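Local coordinates for LSM2-LSM8 complex subunit lsm8 (Schizosaccharomyces pombe, PDB 6PPN), which serves as a subunit of the nuclear LSM2-LSM8 ring, which binds U6 snRNA ending in a cyclic 2',3' phosphate and aids spliceosome assembly, at residues T15-V20 with G62-M67; N33-D38 with L55-L60. All coordinates share one frame; numbering follows the deposited sequence.

Interaction 1: residues T15-V20 with G62-M67; sequences TNDGRV and GENVAM. With nucleotides of chain A.
The flat carboxamide of N16 has one face turned to the E63-N64 backbone, with the carbonyl oxygens of both residues above that same face; at its oxygen end, A66 CB sits 3.6 Å from N16 OD1. N16 ND2 is 3.0 Å from E63 O, but that oxygen lies over the amide rather than along an N-H, and the pair is not a hydrogen bond. The N64 amide lies in turn over the turn that begins at T15: T15 CB and the N and CB of N16 are all on one of its faces, N16 CB 3.6 Å from N64 ND2. N64 CG stands opposite its own backbone nitrogen (chi1 -179°), which carries the amide back over these residues. A water near the amide plane joins the two segments, 3.0 Å from N64 OD1 and 3.0 Å from D17 OD2.

One direct hydrogen bond crosses: N16 N to N64 O, 2.7 Å, the donor tilted 29° from the carbonyl plane. Beside it T15 and V65 form an antiparallel, non-hydrogen-bonded pair. A type I turn from T15 to G18 shapes the first segment, and R19 N donates to T15 OG1. D17 OD2 attracts R19 NE through charge alone, well out of the guanidinium plane, and forms a salt bridge with a basic side chain of a neighbouring subunit.

E63 N, at the start of this bend, donates to U2 O2 of the RNA (2.8 Å, 155°), while E63 OE2 pairs with a basic side chain of that subunit. The chemistry is thus mainly polar: amides and peptide groups dock the 15-20 turn against the uridine-binding bend, and charged ends face the adjoining subunit.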
loop_
_atom_site.group_PDB
_atom_site.type_symbol
_atom_site.label_atom_id
_atom_site.label_comp_id
_atom_site.label_asym_id
_atom_site.label_seq_id
_atom_site.Cartn_x
_atom_site.Cartn_y
_atom_site.Cartn_z
ATOM N N THR H 15 -8.382 11.139 0.294
ATOM C CA THR H 15 -7.750 9.952 0.844
ATOM C C THR H 15 -7.816 8.801 -0.147
ATOM O O THR H 15 -8.495 8.864 -1.184
ATOM C CB THR H 15 -8.428 9.564 2.153
ATOM O OG1 THR H 15 -9.800 9.342 1.902
ATOM C CG2 THR H 15 -8.366 10.683 3.118
ATOM N N ASN H 16 -7.081 7.727 0.178
ATOM C CA ASN H 16 -6.994 6.607 -0.754
ATOM C C ASN H 16 -8.321 5.889 -0.923
ATOM O O ASN H 16 -8.505 5.205 -1.939
ATOM C CB ASN H 16 -5.915 5.616 -0.311
ATOM C CG ASN H 16 -4.503 6.170 -0.503
ATOM O OD1 ASN H 16 -4.320 7.329 -0.902
ATOM N ND2 ASN H 16 -3.503 5.334 -0.259
ATOM N N ASP H 17 -9.240 5.999 0.041
ATOM C CA ASP H 17 -10.563 5.406 -0.099
ATOM C C ASP H 17 -11.555 6.372 -0.725
ATOM O O ASP H 17 -12.759 6.095 -0.721
ATOM C CB ASP H 17 -11.094 4.907 1.254
ATOM C CG ASP H 17 -10.996 5.957 2.355
ATOM O OD1 ASP H 17 -10.667 7.119 2.045
ATOM O OD2 ASP H 17 -11.265 5.630 3.540
ATOM N N GLY H 18 -11.080 7.474 -1.308
ATOM C CA GLY H 18 -11.951 8.352 -2.072
ATOM C C GLY H 18 -12.678 9.400 -1.259
ATOM O O GLY H 18 -13.505 10.129 -1.813
ATOM N N ARG H 19 -12.378 9.536 0.023
ATOM C CA ARG H 19 -13.157 10.464 0.822
ATOM C C ARG H 19 -12.560 11.858 0.704
ATOM O O ARG H 19 -11.394 12.027 0.366
ATOM C CB ARG H 19 -13.196 10.039 2.299
ATOM C CG ARG H 19 -14.197 8.956 2.597
ATOM C CD ARG H 19 -13.615 7.759 3.295
ATOM N NE ARG H 19 -13.556 7.838 4.754
ATOM C CZ ARG H 19 -13.956 6.855 5.563
ATOM N NH1 ARG H 19 -13.856 6.988 6.875
ATOM N NH2 ARG H 19 -14.477 5.740 5.061
ATOM N N VAL H 20 -13.392 12.864 0.959
ATOM C CA VAL H 20 -13.016 14.266 0.831
ATOM C C VAL H 20 -13.203 14.882 2.208
ATOM O O VAL H 20 -14.328 14.908 2.716
ATOM C CB VAL H 20 -13.888 14.986 -0.211
ATOM C CG1 VAL H 20 -13.527 16.476 -0.281
ATOM C CG2 VAL H 20 -13.708 14.336 -1.582
ATOM N N GLY H 62 -0.511 9.065 6.981
ATOM C CA GLY H 62 -0.067 9.537 5.665
ATOM C C GLY H 62 -0.213 8.516 4.551
ATOM O O GLY H 62 -0.495 8.858 3.396
ATOM N N GLU H 63 -0.009 7.260 4.874
ATOM C CA GLU H 63 -0.254 6.165 3.961
ATOM C C GLU H 63 -1.606 6.264 3.286
ATOM O O GLU H 63 -1.796 5.698 2.214
ATOM C CB GLU H 63 -0.175 4.893 4.823
ATOM C CG GLU H 63 -0.507 3.610 4.232
ATOM C CD GLU H 63 -0.235 2.517 5.235
ATOM O OE1 GLU H 63 -0.290 2.822 6.451
ATOM O OE2 GLU H 63 0.074 1.377 4.823
ATOM N N ASN H 64 -2.565 6.943 3.900
ATOM C CA ASN H 64 -3.923 6.954 3.378
ATOM C C ASN H 64 -4.232 8.268 2.676
ATOM O O ASN H 64 -5.332 8.443 2.143
ATOM C CB ASN H 64 -4.894 6.649 4.535
ATOM C CG ASN H 64 -6.368 6.614 4.101
ATOM O OD1 ASN H 64 -7.174 7.391 4.613
ATOM N ND2 ASN H 64 -6.727 5.711 3.180
ATOM N N VAL H 65 -3.250 9.160 2.601
ATOM C CA VAL H 65 -3.413 10.485 2.010
ATOM C C VAL H 65 -2.973 10.443 0.557
ATOM O O VAL H 65 -1.832 10.077 0.249
ATOM C CB VAL H 65 -2.601 11.533 2.781
ATOM C CG1 VAL H 65 -2.612 12.866 2.016
ATOM C CG2 VAL H 65 -3.188 11.709 4.167
ATOM N N ALA H 66 -3.875 10.816 -0.345
ATOM C CA ALA H 66 -3.527 10.951 -1.756
ATOM C C ALA H 66 -3.167 12.380 -2.115
ATOM O O ALA H 66 -2.127 12.635 -2.735
ATOM C CB ALA H 66 -4.696 10.473 -2.646
ATOM N N MET H 67 -4.010 13.329 -1.757
ATOM C CA MET H 67 -3.776 14.708 -2.172
ATOM C C MET H 67 -4.152 15.610 -1.037
ATOM O O MET H 67 -5.100 15.308 -0.316
ATOM C CB MET H 67 -4.647 15.128 -3.358
ATOM C CG MET H 67 -4.248 14.529 -4.668
ATOM S SD MET H 67 -5.563 14.969 -5.800
ATOM C CE MET H 67 -6.591 13.500 -5.705
ATOM P P U A 2 6.827 1.645 7.325
ATOM O OP1 U A 2 7.621 0.919 6.292
ATOM O OP2 U A 2 7.503 2.600 8.241
ATOM O "O5'" U A 2 5.656 2.508 6.705
ATOM C "C5'" U A 2 4.591 1.872 6.019
ATOM C "C4'" U A 2 3.710 2.908 5.395
ATOM O "O4'" U A 2 3.047 3.646 6.458
ATOM C "C3'" U A 2 4.446 3.951 4.556
ATOM O "O3'" U A 2 3.526 4.455 3.604
ATOM C "C2'" U A 2 4.679 5.052 5.566
ATOM O "O2'" U A 2 4.933 6.313 4.990
ATOM C "C1'" U A 2 3.353 5.015 6.323
ATOM N N1 U A 2 3.389 5.628 7.652
ATOM C C2 U A 2 2.464 6.616 7.926
ATOM O O2 U A 2 1.591 6.975 7.122
ATOM N N3 U A 2 2.576 7.151 9.186
ATOM C C4 U A 2 3.493 6.807 10.169
ATOM O O4 U A 2 3.488 7.375 11.270
ATOM C C5 U A 2 4.413 5.786 9.790
ATOM C C6 U A 2 4.337 5.253 8.570
HETATM O O HOH W 1 -10.066 7.848 5.113
#

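Interaction 2: residues N33-D38 with L55-L60; sequences NLILSD and LGVYLL. With nucleotides of chain A.
Backbone hydrogen bonds between L34 and L60 and between L36 and Y58 zip strands 34-36 and 58-60 into an antiparallel ladder, two bonds to each pair. The straightest runs from L36 N to Y58 O, 2.9 Å and 177°. Between them I35 and L59 form the non-hydrogen-bonded pair, and CA-H...O contacts such as L59 CA to L34 O, 3.3 Å, add to the seam.

Among apolar contacts, L36 CD1 meets L60 CD1 at 3.8 Å on one face, where V13 of strand 10-15 also packs; I35, pointing to the other face, brings CG2 to 4.2 Å from V57 CG1 at the chain's corner. L55 CD1 lies over one face of the Y58 ring, toward its rim.

Polar contacts reach the RNA from N33, whose CG lies beside the backbone N, opposite the carbonyl carbon, turning the amide out to the base. Its OD1 accepts U2 N3 (2.8 Å, 165°) and its ND2 donates to U2 O4 (2.8 Å, 174°); G62 N and D29 also bond to this amide. With a leucine here, both base bonds would probably be lost, and G62 N left without this acceptor.

Strand 58-60 also pairs with a neighbouring subunit's strand, characteristic of the Sm fold, whose subunits join edge to edge into a ring; the N33 amide belongs to its uridine-binding site.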
loop_
_atom_site.group_PDB
_atom_site.type_symbol
_atom_site.label_atom_id
_atom_site.label_comp_id
_atom_site.label_asym_id
_atom_site.label_seq_id
_atom_site.Cartn_x
_atom_site.Cartn_y
_atom_site.Cartn_z
ATOM N N ASN H 33 1.516 12.056 7.654
ATOM C CA ASN H 33 0.492 12.146 8.695
ATOM C C ASN H 33 0.038 13.599 8.761
ATOM O O ASN H 33 0.830 14.508 8.537
ATOM C CB ASN H 33 1.036 11.716 10.068
ATOM C CG ASN H 33 1.456 10.244 10.127
ATOM O OD1 ASN H 33 0.879 9.380 9.461
ATOM N ND2 ASN H 33 2.505 9.962 10.920
ATOM N N LEU H 34 -1.248 13.826 9.000
ATOM C CA LEU H 34 -1.770 15.189 9.041
ATOM C C LEU H 34 -2.648 15.349 10.270
ATOM O O LEU H 34 -3.280 14.391 10.713
ATOM C CB LEU H 34 -2.617 15.533 7.813
ATOM C CG LEU H 34 -2.050 15.210 6.441
ATOM C CD1 LEU H 34 -3.133 15.457 5.409
ATOM C CD2 LEU H 34 -0.837 16.073 6.135
ATOM N N ILE H 35 -2.690 16.573 10.815
ATOM C CA ILE H 35 -3.706 16.976 11.782
ATOM C C ILE H 35 -4.600 18.005 11.104
ATOM O O ILE H 35 -4.127 19.079 10.714
ATOM C CB ILE H 35 -3.094 17.597 13.048
ATOM C CG1 ILE H 35 -2.106 16.662 13.731
ATOM C CG2 ILE H 35 -4.209 17.987 14.027
ATOM C CD1 ILE H 35 -1.239 17.394 14.777
ATOM N N LEU H 36 -5.899 17.736 11.064
ATOM C CA LEU H 36 -6.888 18.721 10.654
ATOM C C LEU H 36 -7.780 19.041 11.843
ATOM O O LEU H 36 -8.171 18.142 12.588
ATOM C CB LEU H 36 -7.756 18.190 9.522
ATOM C CG LEU H 36 -7.016 17.650 8.316
ATOM C CD1 LEU H 36 -8.018 17.318 7.230
ATOM C CD2 LEU H 36 -6.058 18.661 7.867
ATOM N N SER H 37 -8.090 20.317 12.046
ATOM C CA SER H 37 -9.049 20.695 13.074
ATOM C C SER H 37 -10.229 21.404 12.435
ATOM O O SER H 37 -10.147 21.866 11.294
ATOM C CB SER H 37 -8.409 21.579 14.137
ATOM O OG SER H 37 -8.009 22.806 13.576
ATOM N N ASP H 38 -11.335 21.472 13.172
ATOM C CA ASP H 38 -12.605 21.962 12.627
ATOM C C ASP H 38 -12.913 21.320 11.279
ATOM O O ASP H 38 -13.376 21.969 10.335
ATOM C CB ASP H 38 -12.604 23.482 12.523
ATOM C CG ASP H 38 -12.700 24.137 13.861
ATOM O OD1 ASP H 38 -13.747 23.957 14.524
ATOM O OD2 ASP H 38 -11.713 24.781 14.282
ATOM N N LEU H 55 -16.442 16.375 11.762
ATOM C CA LEU H 55 -15.450 15.426 12.249
ATOM C C LEU H 55 -14.561 15.935 13.386
ATOM O O LEU H 55 -13.885 15.119 14.022
ATOM C CB LEU H 55 -14.556 14.963 11.092
ATOM C CG LEU H 55 -15.231 14.188 9.951
ATOM C CD1 LEU H 55 -14.169 13.780 8.915
ATOM C CD2 LEU H 55 -15.907 12.980 10.497
ATOM N N GLY H 56 -14.509 17.237 13.648
ATOM C CA GLY H 56 -13.699 17.702 14.763
ATOM C C GLY H 56 -12.227 17.611 14.415
ATOM O O GLY H 56 -11.800 17.983 13.315
ATOM N N VAL H 57 -11.422 17.116 15.364
ATOM C CA VAL H 57 -9.991 16.931 15.140
ATOM C C VAL H 57 -9.761 15.558 14.538
ATOM O O VAL H 57 -10.237 14.547 15.071
ATOM C CB VAL H 57 -9.195 17.086 16.444
ATOM C CG1 VAL H 57 -7.732 16.981 16.136
ATOM C CG2 VAL H 57 -9.510 18.419 17.140
ATOM N N TYR H 58 -8.993 15.527 13.458
ATOM C CA TYR H 58 -8.837 14.375 12.575
ATOM C C TYR H 58 -7.359 14.163 12.358
ATOM O O TYR H 58 -6.693 15.053 11.831
ATOM C CB TYR H 58 -9.502 14.632 11.233
ATOM C CG TYR H 58 -10.236 13.465 10.649
ATOM C CD1 TYR H 58 -11.247 12.852 11.349
ATOM C CD2 TYR H 58 -9.951 13.017 9.365
ATOM C CE1 TYR H 58 -11.952 11.807 10.813
ATOM C CE2 TYR H 58 -10.656 11.965 8.815
ATOM C CZ TYR H 58 -11.647 11.364 9.550
ATOM O OH TYR H 58 -12.360 10.316 9.016
ATOM N N LEU H 59 -6.820 13.049 12.834
ATOM C CA LEU H 59 -5.445 12.678 12.523
ATOM C C LEU H 59 -5.461 11.645 11.395
ATOM O O LEU H 59 -6.026 10.560 11.551
ATOM C CB LEU H 59 -4.748 12.133 13.769
ATOM C CG LEU H 59 -3.226 12.240 13.840
ATOM C CD1 LEU H 59 -2.817 11.931 15.239
ATOM C CD2 LEU H 59 -2.521 11.305 12.860
ATOM N N LEU H 60 -4.865 11.970 10.264
ATOM C CA LEU H 60 -4.913 11.093 9.101
ATOM C C LEU H 60 -3.537 10.465 8.940
ATOM O O LEU H 60 -2.526 11.176 8.936
ATOM C CB LEU H 60 -5.255 11.845 7.816
ATOM C CG LEU H 60 -6.692 12.335 7.644
ATOM C CD1 LEU H 60 -6.799 13.821 7.970
ATOM C CD2 LEU H 60 -7.200 12.036 6.243
ATOM P P U A 2 6.827 1.645 7.325
ATOM O OP1 U A 2 7.621 0.919 6.292
ATOM O OP2 U A 2 7.503 2.600 8.241
ATOM O "O5'" U A 2 5.656 2.508 6.705
ATOM C "C5'" U A 2 4.591 1.872 6.019
ATOM C "C4'" U A 2 3.710 2.908 5.395
ATOM O "O4'" U A 2 3.047 3.646 6.458
ATOM C "C3'" U A 2 4.446 3.951 4.556
ATOM O "O3'" U A 2 3.526 4.455 3.604
ATOM C "C2'" U A 2 4.679 5.052 5.566
ATOM O "O2'" U A 2 4.933 6.313 4.990
ATOM C "C1'" U A 2 3.353 5.015 6.323
ATOM N N1 U A 2 3.389 5.628 7.652
ATOM C C2 U A 2 2.464 6.616 7.926
ATOM O O2 U A 2 1.591 6.975 7.122
ATOM N N3 U A 2 2.576 7.151 9.186
ATOM C C4 U A 2 3.493 6.807 10.169
ATOM O O4 U A 2 3.488 7.375 11.270
ATOM C C5 U A 2 4.413 5.786 9.790
ATOM C C6 U A 2 4.337 5.253 8.570
#

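Overall arrangement
The centres of the two contacts lie about 13 Å apart within one strongly curved antiparallel Sm sheet. Along the chain the order is 15-20, 33-38, 55-60, 62-67, so interaction 1 brackets interaction 2. Strands 58-60 and 65-71 are consecutive, and the short bend between them leads from one contact to the other. Packing joins them directly: T15 CG2 touches L60 CD2 at 3.6 Å, and V65 CG2 reaches L34 CD1 at 3.9 Å. Each contact supplies one part of the U2 site, the 62-67 bend and the start of 33-38. Strands 58-60 and 65-71 each pair with a strand of another protein, so the segments that form the RNA site adjoin the strands linking this subunit to its neighbours in the seven-protein assembly.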